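Local coordinates for extracellular solute-binding protein family 1 (Kribbella flavida, PDB 5IXP) that probably captures a solute outside the cell and delivers it to a membrane ABC importer, as extracellular solute-binding proteins of this family do, at residues I113-I118 with K337-R342; C119-L124 with G255-A260; A128-D133 with G151-A156; S161-S166 with F232-C237; K225-D230 with A246-T251. All coordinates share one frame; numbering follows the deposited sequence.

Interaction 1: I113-I118 with K337-R342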
# COMPACT_ATOMS: atom_id res chain seq x y z
N ILE A 113 2.23 -1.95 -7.22
CA ILE A 113 1.11 -1.69 -6.32
C ILE A 113 0.99 -2.84 -5.32
O ILE A 113 1.60 -3.89 -5.47
CB ILE A 113 -0.23 -1.50 -7.07
CG1 ILE A 113 -0.42 -2.58 -8.15
CG2 ILE A 113 -0.34 -0.09 -7.64
CD1 ILE A 113 -1.87 -2.65 -8.70
N GLY A 114 0.15 -2.62 -4.30
CA GLY A 114 -0.15 -3.65 -3.34
C GLY A 114 -1.64 -3.91 -3.24
O GLY A 114 -2.28 -3.64 -2.21
N PRO A 115 -2.25 -4.41 -4.32
CA PRO A 115 -3.70 -4.69 -4.27
C PRO A 115 -3.99 -5.74 -3.22
O PRO A 115 -3.25 -6.72 -3.06
CB PRO A 115 -4.01 -5.18 -5.68
CG PRO A 115 -2.74 -5.85 -6.12
CD PRO A 115 -1.63 -4.95 -5.55
N GLU A 116 -5.07 -5.53 -2.46
CA GLU A 116 -5.29 -6.28 -1.24
C GLU A 116 -6.39 -7.32 -1.37
O GLU A 116 -7.45 -7.05 -1.96
CB GLU A 116 -5.64 -5.34 -0.09
CG GLU A 116 -4.46 -4.44 0.29
CD GLU A 116 -4.83 -3.50 1.40
OE1 GLU A 116 -5.55 -2.52 1.14
OE2 GLU A 116 -4.40 -3.76 2.53
N ALA A 117 -6.15 -8.48 -0.78
CA ALA A 117 -7.15 -9.52 -0.61
C ALA A 117 -7.32 -9.77 0.89
O ALA A 117 -6.77 -9.04 1.71
CB ALA A 117 -6.74 -10.78 -1.37
N ILE A 118 -8.08 -10.80 1.24
CA ILE A 118 -8.11 -11.29 2.62
C ILE A 118 -7.42 -12.64 2.65
O ILE A 118 -7.88 -13.59 2.01
CB ILE A 118 -9.54 -11.40 3.18
CG1 ILE A 118 -10.25 -10.04 3.21
CG2 ILE A 118 -9.48 -11.99 4.58
CD1 ILE A 118 -9.57 -8.97 4.10
N LYS A 337 -4.29 -14.43 -10.85
CA LYS A 337 -5.64 -14.03 -11.22
C LYS A 337 -6.32 -13.29 -10.07
O LYS A 337 -7.04 -12.31 -10.30
CB LYS A 337 -6.45 -15.26 -11.62
CG LYS A 337 -5.97 -15.90 -12.92
CD LYS A 337 -6.71 -17.18 -13.19
CE LYS A 337 -6.31 -17.77 -14.53
NZ LYS A 337 -7.02 -19.05 -14.74
N ILE A 338 -6.08 -13.73 -8.83
CA ILE A 338 -6.73 -13.08 -7.70
C ILE A 338 -6.30 -11.62 -7.62
O ILE A 338 -7.14 -10.71 -7.51
CB ILE A 338 -6.41 -13.83 -6.40
CG1 ILE A 338 -7.17 -15.17 -6.35
CG2 ILE A 338 -6.76 -12.97 -5.18
CD1 ILE A 338 -6.59 -16.16 -5.35
N PHE A 339 -5.00 -11.36 -7.69
CA PHE A 339 -4.58 -9.98 -7.47
C PHE A 339 -4.79 -9.09 -8.69
O PHE A 339 -4.88 -7.86 -8.52
CB PHE A 339 -3.14 -9.97 -6.95
CG PHE A 339 -3.05 -10.42 -5.53
CD1 PHE A 339 -3.45 -9.58 -4.50
CD2 PHE A 339 -2.65 -11.71 -5.21
CE1 PHE A 339 -3.42 -10.00 -3.18
CE2 PHE A 339 -2.62 -12.13 -3.90
CZ PHE A 339 -3.00 -11.27 -2.89
N VAL A 340 -4.95 -9.66 -9.88
CA VAL A 340 -5.49 -8.87 -10.99
C VAL A 340 -6.89 -8.38 -10.64
O VAL A 340 -7.20 -7.18 -10.76
CB VAL A 340 -5.50 -9.69 -12.30
CG1 VAL A 340 -6.39 -9.02 -13.34
CG2 VAL A 340 -4.08 -9.84 -12.83
N ASN A 341 -7.76 -9.29 -10.20
CA ASN A 341 -9.10 -8.89 -9.77
C ASN A 341 -9.04 -7.86 -8.65
O ASN A 341 -9.79 -6.88 -8.67
CB ASN A 341 -9.90 -10.11 -9.32
CG ASN A 341 -10.25 -11.03 -10.45
OD1 ASN A 341 -10.24 -10.64 -11.62
ND2 ASN A 341 -10.60 -12.28 -10.12
N ARG A 342 -8.16 -8.07 -7.67
CA ARG A 342 -8.09 -7.13 -6.55
C ARG A 342 -7.62 -5.76 -7.00
O ARG A 342 -8.11 -4.74 -6.52
CB ARG A 342 -7.17 -7.68 -5.45
CG ARG A 342 -7.62 -9.01 -4.83
CD ARG A 342 -8.93 -8.89 -4.03
NE ARG A 342 -10.14 -9.08 -4.83
CZ ARG A 342 -11.12 -8.18 -4.94
NH1 ARG A 342 -12.19 -8.45 -5.67
NH2 ARG A 342 -11.04 -7.02 -4.30
O HOH W 1 -8.67 -5.17 -3.57

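Interaction 2: C119-L124 with G255-A260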
# COMPACT_ATOMS: atom_id res chain seq x y z
N CYS A 119 -6.29 -12.72 3.34
CA CYS A 119 -5.74 -14.03 3.60
C CYS A 119 -6.32 -14.56 4.91
O CYS A 119 -6.80 -13.80 5.75
CB CYS A 119 -4.20 -14.01 3.66
SG CYS A 119 -3.48 -12.89 4.87
N TYR A 120 -6.30 -15.87 5.05
CA TYR A 120 -6.96 -16.48 6.20
C TYR A 120 -6.38 -17.84 6.54
O TYR A 120 -5.81 -18.54 5.70
CB TYR A 120 -8.48 -16.61 5.99
CG TYR A 120 -8.87 -17.52 4.84
CD1 TYR A 120 -8.87 -17.06 3.52
CD2 TYR A 120 -9.26 -18.84 5.08
CE1 TYR A 120 -9.23 -17.89 2.47
CE2 TYR A 120 -9.62 -19.68 4.03
CZ TYR A 120 -9.60 -19.20 2.73
OH TYR A 120 -9.95 -20.02 1.68
N ARG A 121 -6.55 -18.21 7.81
CA ARG A 121 -6.08 -19.49 8.34
C ARG A 121 -7.16 -20.54 8.11
O ARG A 121 -8.15 -20.61 8.85
CB ARG A 121 -5.74 -19.34 9.82
CG ARG A 121 -4.42 -18.59 10.08
CD ARG A 121 -3.22 -19.53 9.93
NE ARG A 121 -3.31 -20.64 10.87
CZ ARG A 121 -2.83 -20.61 12.12
NH1 ARG A 121 -2.20 -19.53 12.58
NH2 ARG A 121 -2.96 -21.68 12.90
N ARG A 122 -6.97 -21.38 7.09
CA ARG A 122 -7.99 -22.37 6.78
C ARG A 122 -8.13 -23.44 7.86
O ARG A 122 -9.22 -24.01 8.02
CB ARG A 122 -7.72 -23.02 5.42
CG ARG A 122 -6.30 -23.47 5.17
CD ARG A 122 -6.11 -23.87 3.71
NE ARG A 122 -6.96 -25.00 3.34
CZ ARG A 122 -8.05 -24.94 2.58
NH1 ARG A 122 -8.45 -23.78 2.04
NH2 ARG A 122 -8.74 -26.05 2.33
N ASP A 123 -7.07 -23.72 8.62
CA ASP A 123 -7.19 -24.67 9.72
C ASP A 123 -8.04 -24.10 10.84
O ASP A 123 -8.91 -24.79 11.39
CB ASP A 123 -5.80 -25.06 10.25
CG ASP A 123 -5.01 -23.87 10.77
OD1 ASP A 123 -5.10 -22.79 10.16
OD2 ASP A 123 -4.30 -24.02 11.79
N LEU A 124 -7.83 -22.83 11.19
CA LEU A 124 -8.66 -22.20 12.22
C LEU A 124 -10.09 -22.03 11.73
O LEU A 124 -11.04 -22.23 12.51
CB LEU A 124 -8.06 -20.86 12.64
CG LEU A 124 -6.64 -20.93 13.21
CD1 LEU A 124 -6.15 -19.54 13.66
CD2 LEU A 124 -6.53 -21.96 14.35
N GLY A 255 0.34 -25.56 4.93
CA GLY A 255 -0.98 -26.14 4.90
C GLY A 255 -2.05 -25.36 5.64
O GLY A 255 -3.20 -25.81 5.70
N LYS A 256 -1.72 -24.19 6.20
CA LYS A 256 -2.66 -23.48 7.05
C LYS A 256 -3.20 -22.19 6.46
O LYS A 256 -4.20 -21.67 6.97
CB LYS A 256 -2.03 -23.17 8.41
CG LYS A 256 -1.75 -24.41 9.24
CD LYS A 256 -1.13 -24.07 10.58
CE LYS A 256 -0.83 -25.33 11.38
NZ LYS A 256 0.04 -25.02 12.55
N TRP A 257 -2.59 -21.65 5.40
CA TRP A 257 -2.98 -20.35 4.86
C TRP A 257 -3.61 -20.48 3.48
O TRP A 257 -3.27 -21.37 2.69
CB TRP A 257 -1.77 -19.40 4.78
CG TRP A 257 -1.38 -18.75 6.08
CD1 TRP A 257 -0.36 -19.12 6.91
CD2 TRP A 257 -2.00 -17.60 6.68
NE1 TRP A 257 -0.31 -18.27 8.00
CE2 TRP A 257 -1.30 -17.33 7.88
CE3 TRP A 257 -3.07 -16.78 6.32
CZ2 TRP A 257 -1.64 -16.28 8.72
CZ3 TRP A 257 -3.41 -15.74 7.15
CH2 TRP A 257 -2.70 -15.49 8.34
N ASP A 258 -4.54 -19.58 3.20
CA ASP A 258 -5.15 -19.44 1.89
C ASP A 258 -5.43 -17.96 1.67
O ASP A 258 -5.26 -17.13 2.57
CB ASP A 258 -6.43 -20.27 1.75
CG ASP A 258 -6.65 -20.79 0.33
OD1 ASP A 258 -6.26 -20.11 -0.65
OD2 ASP A 258 -7.23 -21.90 0.20
N VAL A 259 -5.87 -17.61 0.47
CA VAL A 259 -6.24 -16.23 0.19
C VAL A 259 -7.53 -16.23 -0.60
O VAL A 259 -7.72 -17.02 -1.53
CB VAL A 259 -5.11 -15.47 -0.53
CG1 VAL A 259 -4.75 -16.15 -1.82
CG2 VAL A 259 -5.52 -14.02 -0.78
N ALA A 260 -8.44 -15.35 -0.20
CA ALA A 260 -9.77 -15.22 -0.78
C ALA A 260 -9.81 -14.00 -1.70
O ALA A 260 -9.28 -12.94 -1.37
CB ALA A 260 -10.83 -15.09 0.32

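Interaction 3: A128-D133 with G151-A156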
# COMPACT_ATOMS: atom_id res chain seq x y z
N ALA A 128 -13.48 -23.69 13.46
CA ALA A 128 -14.52 -22.78 13.91
C ALA A 128 -15.85 -22.99 13.20
O ALA A 128 -16.82 -22.29 13.50
CB ALA A 128 -14.07 -21.32 13.73
N GLY A 129 -15.92 -23.94 12.27
CA GLY A 129 -17.15 -24.16 11.53
C GLY A 129 -17.36 -23.23 10.36
O GLY A 129 -18.45 -23.23 9.78
N LEU A 130 -16.36 -22.43 10.00
CA LEU A 130 -16.43 -21.55 8.84
C LEU A 130 -16.15 -22.33 7.57
O LEU A 130 -15.57 -23.42 7.61
CB LEU A 130 -15.42 -20.42 8.98
CG LEU A 130 -15.80 -19.29 9.93
CD1 LEU A 130 -14.63 -18.33 10.14
CD2 LEU A 130 -17.03 -18.55 9.39
N PRO A 131 -16.53 -21.80 6.41
CA PRO A 131 -16.08 -22.40 5.15
C PRO A 131 -14.57 -22.27 5.02
O PRO A 131 -13.94 -21.42 5.64
CB PRO A 131 -16.80 -21.56 4.08
CG PRO A 131 -17.01 -20.23 4.74
CD PRO A 131 -17.35 -20.59 6.17
N THR A 132 -13.98 -23.16 4.22
CA THR A 132 -12.55 -23.10 3.97
C THR A 132 -12.19 -22.89 2.51
O THR A 132 -11.11 -22.37 2.23
CB THR A 132 -11.86 -24.39 4.45
OG1 THR A 132 -12.51 -25.51 3.85
CG2 THR A 132 -11.95 -24.52 5.97
N ASP A 133 -13.06 -23.28 1.59
CA ASP A 133 -12.83 -23.04 0.17
C ASP A 133 -12.81 -21.54 -0.09
O ASP A 133 -13.73 -20.83 0.33
CB ASP A 133 -13.92 -23.71 -0.65
CG ASP A 133 -13.65 -23.63 -2.15
OD1 ASP A 133 -13.73 -22.53 -2.72
OD2 ASP A 133 -13.39 -24.69 -2.75
N GLY A 151 -16.14 -12.38 12.20
CA GLY A 151 -15.16 -12.46 13.27
C GLY A 151 -15.79 -12.78 14.62
O GLY A 151 -15.21 -13.53 15.42
N ARG A 152 -16.95 -12.21 14.90
CA ARG A 152 -17.62 -12.51 16.16
C ARG A 152 -18.11 -13.95 16.18
O ARG A 152 -18.00 -14.64 17.21
CB ARG A 152 -18.78 -11.53 16.39
CG ARG A 152 -18.29 -10.11 16.63
CD ARG A 152 -19.39 -9.21 17.13
NE ARG A 152 -20.56 -9.26 16.26
CZ ARG A 152 -20.75 -8.48 15.21
NH1 ARG A 152 -19.84 -7.56 14.88
NH2 ARG A 152 -21.86 -8.61 14.48
N ARG A 153 -18.65 -14.43 15.06
CA ARG A 153 -18.99 -15.84 14.92
C ARG A 153 -17.77 -16.72 15.18
O ARG A 153 -17.83 -17.69 15.94
CB ARG A 153 -19.57 -16.09 13.53
CG ARG A 153 -19.69 -17.55 13.14
CD ARG A 153 -20.12 -17.73 11.68
NE ARG A 153 -19.96 -19.12 11.26
CZ ARG A 153 -20.21 -19.58 10.04
NH1 ARG A 153 -20.64 -18.77 9.09
NH2 ARG A 153 -20.02 -20.87 9.77
N PHE A 154 -16.64 -16.37 14.55
CA PHE A 154 -15.39 -17.09 14.78
C PHE A 154 -14.99 -17.05 16.24
O PHE A 154 -14.68 -18.09 16.84
CB PHE A 154 -14.27 -16.47 13.91
CG PHE A 154 -12.90 -17.06 14.16
CD1 PHE A 154 -12.48 -18.18 13.46
CD2 PHE A 154 -12.04 -16.48 15.08
CE1 PHE A 154 -11.22 -18.73 13.69
CE2 PHE A 154 -10.78 -17.03 15.31
CZ PHE A 154 -10.37 -18.15 14.61
N LYS A 155 -14.99 -15.86 16.84
CA LYS A 155 -14.50 -15.69 18.20
C LYS A 155 -15.33 -16.51 19.19
O LYS A 155 -14.79 -17.06 20.16
CB LYS A 155 -14.52 -14.22 18.58
CG LYS A 155 -13.84 -13.90 19.89
CD LYS A 155 -12.38 -14.26 19.82
CE LYS A 155 -11.69 -13.97 21.14
NZ LYS A 155 -10.76 -15.07 21.50
N ALA A 156 -16.64 -16.60 18.95
CA ALA A 156 -17.50 -17.35 19.86
C ALA A 156 -17.10 -18.81 19.93
O ALA A 156 -17.30 -19.46 20.97
CB ALA A 156 -18.97 -17.22 19.42
O HOH W 2 -19.24 -21.28 12.74

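Interaction 4: S161-S166 with F232-C237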
# COMPACT_ATOMS: atom_id res chain seq x y z
N SER A 161 -8.13 -17.61 20.00
CA SER A 161 -7.66 -16.95 18.78
C SER A 161 -8.38 -15.62 18.60
O SER A 161 -9.51 -15.44 19.07
CB SER A 161 -7.89 -17.82 17.54
OG SER A 161 -7.05 -18.96 17.55
N ALA A 162 -7.72 -14.70 17.92
CA ALA A 162 -8.34 -13.46 17.49
C ALA A 162 -8.66 -13.54 16.00
O ALA A 162 -8.23 -14.45 15.28
CB ALA A 162 -7.44 -12.26 17.80
N TRP A 163 -9.41 -12.55 15.54
CA TRP A 163 -9.83 -12.51 14.14
C TRP A 163 -8.76 -11.87 13.26
O TRP A 163 -8.46 -12.38 12.17
CB TRP A 163 -11.15 -11.74 14.04
CG TRP A 163 -11.85 -11.75 12.70
CD1 TRP A 163 -12.29 -10.65 12.01
CD2 TRP A 163 -12.22 -12.89 11.92
NE1 TRP A 163 -12.92 -11.04 10.85
CE2 TRP A 163 -12.89 -12.41 10.77
CE3 TRP A 163 -12.07 -14.28 12.08
CZ2 TRP A 163 -13.40 -13.27 9.79
CZ3 TRP A 163 -12.58 -15.12 11.10
CH2 TRP A 163 -13.23 -14.61 9.97
N PHE A 164 -8.17 -10.76 13.71
CA PHE A 164 -7.15 -10.06 12.95
C PHE A 164 -6.02 -9.65 13.88
O PHE A 164 -6.14 -9.71 15.11
CB PHE A 164 -7.73 -8.84 12.22
CG PHE A 164 -8.52 -7.90 13.11
CD1 PHE A 164 -7.86 -7.01 13.96
CD2 PHE A 164 -9.91 -7.89 13.07
CE1 PHE A 164 -8.58 -6.14 14.77
CE2 PHE A 164 -10.64 -7.02 13.88
CZ PHE A 164 -9.98 -6.14 14.73
N ASP A 165 -4.90 -9.19 13.29
CA ASP A 165 -3.70 -8.97 14.08
C ASP A 165 -3.76 -7.68 14.91
O ASP A 165 -3.34 -7.69 16.07
CB ASP A 165 -2.45 -8.99 13.18
CG ASP A 165 -2.50 -7.97 12.06
OD1 ASP A 165 -3.60 -7.61 11.59
OD2 ASP A 165 -1.42 -7.52 11.63
N SER A 166 -4.23 -6.56 14.36
CA SER A 166 -4.27 -5.33 15.15
C SER A 166 -5.39 -4.41 14.68
O SER A 166 -5.80 -4.45 13.51
CB SER A 166 -2.93 -4.57 15.12
OG SER A 166 -2.66 -3.96 13.86
N PHE A 232 -4.02 -15.09 15.41
CA PHE A 232 -5.02 -14.42 14.59
C PHE A 232 -5.30 -15.22 13.32
O PHE A 232 -4.43 -15.93 12.81
CB PHE A 232 -4.62 -12.98 14.23
CG PHE A 232 -3.23 -12.86 13.65
CD1 PHE A 232 -3.03 -12.97 12.28
CD2 PHE A 232 -2.14 -12.62 14.47
CE1 PHE A 232 -1.74 -12.85 11.74
CE2 PHE A 232 -0.86 -12.51 13.94
CZ PHE A 232 -0.66 -12.62 12.57
N ALA A 233 -6.53 -15.08 12.80
CA ALA A 233 -7.02 -15.93 11.72
C ALA A 233 -7.12 -15.26 10.36
O ALA A 233 -7.25 -15.98 9.36
CB ALA A 233 -8.41 -16.50 12.08
N THR A 234 -7.10 -13.92 10.28
CA THR A 234 -7.18 -13.22 9.00
C THR A 234 -6.24 -12.02 8.99
O THR A 234 -5.84 -11.51 10.04
CB THR A 234 -8.59 -12.70 8.68
OG1 THR A 234 -8.90 -11.60 9.55
CG2 THR A 234 -9.66 -13.80 8.85
N MSE A 235 -5.91 -11.56 7.79
CA MSE A 235 -5.24 -10.28 7.58
C MSE A 235 -5.70 -9.62 6.29
O MSE A 235 -5.93 -10.31 5.29
CB MSE A 235 -3.71 -10.43 7.51
CG MSE A 235 -2.99 -10.64 8.83
SE MSE A 235 -1.10 -10.27 8.50
CE MSE A 235 -1.23 -8.30 8.36
N ALA A 236 -5.82 -8.29 6.30
CA ALA A 236 -5.89 -7.54 5.05
C ALA A 236 -4.52 -7.62 4.39
O ALA A 236 -3.50 -7.33 5.01
CB ALA A 236 -6.30 -6.09 5.30
N CYS A 237 -4.50 -8.03 3.12
CA CYS A 237 -3.34 -8.69 2.56
C CYS A 237 -2.99 -8.18 1.16
O CYS A 237 -3.52 -8.68 0.17
CB CYS A 237 -3.61 -10.20 2.51
SG CYS A 237 -2.28 -11.30 2.19
O HOH W 3 -4.89 -7.00 8.97

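Interaction 5: K225-D230 with A246-T251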
# COMPACT_ATOMS: atom_id res chain seq x y z
N LYS A 225 6.67 -13.13 15.83
CA LYS A 225 6.60 -14.44 16.47
C LYS A 225 5.19 -15.01 16.44
O LYS A 225 5.02 -16.24 16.39
CB LYS A 225 7.09 -14.35 17.92
CG LYS A 225 8.52 -13.81 18.08
CD LYS A 225 9.40 -14.12 16.87
CE LYS A 225 10.49 -13.06 16.68
NZ LYS A 225 11.67 -13.59 15.93
N ALA A 226 4.17 -14.16 16.44
CA ALA A 226 2.80 -14.65 16.52
C ALA A 226 2.38 -15.43 15.29
O ALA A 226 1.37 -16.15 15.34
CB ALA A 226 1.85 -13.48 16.76
N PHE A 227 3.12 -15.32 14.18
CA PHE A 227 2.79 -16.13 13.02
C PHE A 227 3.02 -17.62 13.25
O PHE A 227 2.53 -18.43 12.46
CB PHE A 227 3.58 -15.66 11.79
CG PHE A 227 3.01 -14.41 11.16
CD1 PHE A 227 1.99 -14.50 10.22
CD2 PHE A 227 3.48 -13.15 11.53
CE1 PHE A 227 1.46 -13.34 9.64
CE2 PHE A 227 2.96 -11.99 10.95
CZ PHE A 227 1.94 -12.09 10.00
N ARG A 228 3.74 -17.99 14.31
CA ARG A 228 3.94 -19.39 14.66
C ARG A 228 2.98 -19.85 15.74
O ARG A 228 3.26 -20.82 16.45
CB ARG A 228 5.39 -19.62 15.09
CG ARG A 228 6.38 -19.72 13.92
CD ARG A 228 7.46 -18.65 13.99
NE ARG A 228 7.95 -18.43 15.35
CZ ARG A 228 9.05 -17.74 15.66
NH1 ARG A 228 9.78 -17.18 14.71
NH2 ARG A 228 9.41 -17.60 16.94
N THR A 229 1.84 -19.17 15.89
CA THR A 229 0.83 -19.46 16.89
C THR A 229 -0.54 -19.34 16.24
O THR A 229 -0.67 -18.99 15.06
CB THR A 229 0.89 -18.50 18.08
OG1 THR A 229 0.36 -17.22 17.67
CG2 THR A 229 2.33 -18.31 18.59
N ASP A 230 -1.59 -19.61 17.03
CA ASP A 230 -2.96 -19.42 16.58
C ASP A 230 -3.50 -18.03 16.92
O ASP A 230 -4.72 -17.87 17.07
CB ASP A 230 -3.87 -20.50 17.18
CG ASP A 230 -3.48 -21.90 16.73
OD1 ASP A 230 -2.73 -22.02 15.74
OD2 ASP A 230 -3.94 -22.87 17.37
N ALA A 246 4.58 -16.05 4.79
CA ALA A 246 5.18 -17.36 4.63
C ALA A 246 6.53 -17.45 5.33
O ALA A 246 6.84 -18.47 5.95
CB ALA A 246 5.31 -17.70 3.15
N ASP A 247 7.32 -16.37 5.26
CA ASP A 247 8.60 -16.35 5.98
C ASP A 247 8.38 -16.42 7.49
O ASP A 247 9.04 -17.20 8.19
CB ASP A 247 9.38 -15.09 5.62
CG ASP A 247 10.04 -15.17 4.25
OD1 ASP A 247 10.26 -16.30 3.75
OD2 ASP A 247 10.35 -14.11 3.67
N ASN A 248 7.47 -15.60 8.01
CA ASN A 248 7.27 -15.55 9.46
C ASN A 248 6.63 -16.82 9.99
O ASN A 248 7.01 -17.33 11.06
CB ASN A 248 6.41 -14.33 9.82
CG ASN A 248 7.15 -13.02 9.63
OD1 ASN A 248 8.35 -13.00 9.36
ND2 ASN A 248 6.42 -11.91 9.77
N ALA A 249 5.64 -17.36 9.27
CA ALA A 249 4.97 -18.57 9.75
C ALA A 249 5.82 -19.81 9.53
O ALA A 249 5.74 -20.76 10.32
CB ALA A 249 3.62 -18.73 9.06
N GLY A 250 6.64 -19.83 8.47
CA GLY A 250 7.54 -20.94 8.23
C GLY A 250 6.82 -22.27 8.12
O GLY A 250 5.68 -22.36 7.65
N THR A 251 7.50 -23.33 8.57
CA THR A 251 6.92 -24.67 8.47
C THR A 251 5.68 -24.81 9.34
O THR A 251 4.79 -25.61 9.01
CB THR A 251 7.97 -25.73 8.83
OG1 THR A 251 8.34 -25.60 10.21
CG2 THR A 251 9.21 -25.56 7.98

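Interaction 1: I113-I118 with K337-R342
Water 1 joins strand to helix by three bonds: it donates to Glu-116 O at 2.8 Å and to Arg-342 O at 3.0 Å, and it accepts from Arg-342 NH2. The carbonyl of Glu-116 also meets the aliphatic part of Arg-342, whose CD comes within 3.1 Å of Glu-116 O near the plane of the guanidinium. Bends at chi2 (-67°) and chi3 (88°) let CB, CG and CD gather round the Glu-116 carbonyl while NE and NH2 turn to Asp-261 and to the carbonyl of Gly-266. Phe-339 presents a ring edge: CD1 lies 3.2 Å from Pro-115 O, near the ring plane. Its side chain crosses that of Pro-115 at about a right angle, CG of the proline being 4.1 Å from CD1 of the phenylalanine. Ala-117 CB touches both helix residues, 3.9 Å from Phe-339 CE1 and from Arg-342 CD. The axes of the short segments approach to 7.4 Å at 105°, so residues 337-342 of helix 335-344 run nearly across residues 113-118 of strand 108-121. Phe-310 of strand 310-311 touches both Pro-115 and Phe-339, while Val-259 of strand 257-260 packs against Ala-117 and Ile-338.

Interaction 2: C119-L124 with G255-A260
Tyr-120 and Asp-258 form an antiparallel hydrogen-bonded pair: Tyr-120 N gives to Asp-258 O and Asp-258 N to Tyr-120 O, both at 3.0 Å. A third backbone bond, Arg-122 N to Lys-256 O at 2.8 Å, continues the ladder where the strand passes into helix 122-127. Asp-258 has both carboxylate oxygens engaged. OD2 makes a salt bridge with Arg-122 NH1 at 2.9 Å and accepts from Asn-331, while OD1 takes the N-H of Val-259 and a salt bridge from Arg-134. Its CB lies over the Tyr-120 ring, 3.5 Å from CZ, and the tyrosine hydroxyl pairs with the carbonyl of Thr-132. The bend at chi2 (-82°) sets Arg-121 CD over the five-membered ring of Trp-257, 3.8 Å from its centroid, in a CH-pi contact. A second bend at chi3 (-60°) then turns NE and NH2 to Asp-123, which they grip side-on, each nitrogen meeting one oxygen on its syn lone pair; NH2 also reaches Asp-230 and NH1 the carbonyl of Thr-229. A leucine in place of Arg-121 would probably leave Asp-123 and Asp-230 without their guanidinium partner. Lys-256 runs alongside, with NZ 4.5 Å from Arg-121 NH2, and bonds to the carbonyl of Phe-252. The two carboxylates probably offset the nearness of these like charges, while Arg-122 to Asp-258 is the salt bridge that itself crosses between the segments.

Interaction 3: A128-D133 with G151-A156
The guanidinium of Arg-153 carries Leu-130 CD2 centrally over one face, 3.4 Å above its plane, while water 2 and Gly-129 O lie at its edge. The methyl is 3.4 Å from Arg-153 CZ, and the two side chains slide past each other in opposite directions. Arg-153 NE donates to water 2 at 2.7 Å, and the water in turn donates to Ala-128 O at 2.7 Å, bridging helix and loop. NH2 reaches Gly-129 O at 2.8 Å, but an N-H...O angle of 116° makes this hydrogen bond weak. The arginine reaches the loop because its chain is extended from CG to NE, starting with CG anti to the backbone N (chi1 167°). Phe-154 meets the loop obliquely through one side of its ring: CD1 is 3.5 Å from Ala-128 CB and 4.0 Å from Leu-130 CD1. Leu-130 is therefore divided, one methyl on the arginine and the other on the phenylalanine, with its side chain at about a right angle to the latter. Gly-129, at positive phi, closes helix 122-127 in a Schellman motif. The loop then runs on to helix 134-138, for which Asp-133 is the N-cap. Helix 144-157 thus lies against the end of helix 122-127; Phe-154 also touches Leu-124 of that helix and meets the ring of Trp-163, and Leu-130 packs on Phe-125.

Interaction 4: S161-S166 with F232-C237
Ala-162 and Phe-232 pair as parallel neighbours, their CA atoms 4.5 Å apart, before each segment turns a corner, one at Trp-163 and the other at Ala-233. Trp-163 O is approached by three donors: weak bonds come from the backbone nitrogens of Ala-233 and Thr-234, and Thr-234 OG1 donates at 2.8 Å from above the carbonyl plane, 44° out of it. The same hydroxyl is also bonded to Tyr-147. With OG1 turned to the carbonyl (chi1 71°), Thr-234 sets CG2 over the six-membered ring of Trp-163, 3.7 Å from the centroid and only 6° off the normal. A second CH-pi contact places Asp-165 CB centrally over Phe-232, 3.8 Å from that ring's centroid. Beyond it, Asp-165 OD2 touches selenomethionine Met-235 at CE, 3.4 Å away, while accepting from Trp-223 NE1. Water 3 donates to Asp-165 OD1 and accepts from Ala-236 N, whereas buried Asp-165 N has no partner. Two methyl- or methylene-on-ring contacts and a shared carbonyl thus hold a short, irregular parallel pairing at the border of the mixed sheet, within the alpha/beta architecture of a periplasmic-binding-protein fold.

Interaction 5: K225-D230 with A246-T251
Phe-227 and Asn-248 cross obliquely, with the phenyl ring and the amide plane 56° apart. The asparagine meets one side of the ring: its CB lies 3.6 Å from Phe-227 CD2, and its ND2 is also 3.6 Å from that carbon. With CG anti to the carbonyl carbon (chi1 -78°), the ring stands beside Asn-248. Phe-227 CB itself lies 4.1 Å from Ala-249 CB. The alanine methyl also meets Phe-227 O, at 3.6 Å. Arg-228 contributes its aliphatic part: CD rests 3.2 Å from Asn-248 O, and CG lies 3.8 Å from Ala-249 O. Bends at chi2 and chi3 then carry its guanidinium back over Lys-225 CA, on its own segment. Replacing Phe-227 with an alanine would probably open a gap beside Asn-248 and deprive Trp-223 and Phe-232 of an edge-to-face partner. A type I turn from Ala-226 to Thr-229 shapes the backbone here, and Ala-226 O accepts from both N and OG1 of Thr-229. The turn lies at the end of the 221-226 region and leads toward strand 232-238, bringing Phe-227 against the last residues of helix 241-249; its ring also packs on Met-235 of that strand, and Asn-248 reaches back to Trp-223 and Thr-224.

Strand 108-121 joins interactions 1 and 2, whose centres lie 16 Å apart, and in the same mixed sheet it is flanked by strands 257-260 and 232-238. The latter brings in interaction 4, 11 Å from interaction 2; Cys-119 and Cys-237, one from each, are the disulfide pair seen in this protein. Interaction 1 closes the longest loop of chain and encloses the other four. Interaction 2 encloses interactions 3, 4 and 5; interaction 3 closes before 4 opens, while 4 and 5 alternate. Interactions 2 to 5 cluster round one end of the sheet, joined by Arg-121 and Ser-161 to Asp-230 and, for interaction 3, by Tyr-120 to Thr-132; interactions 3 and 5 do not touch directly.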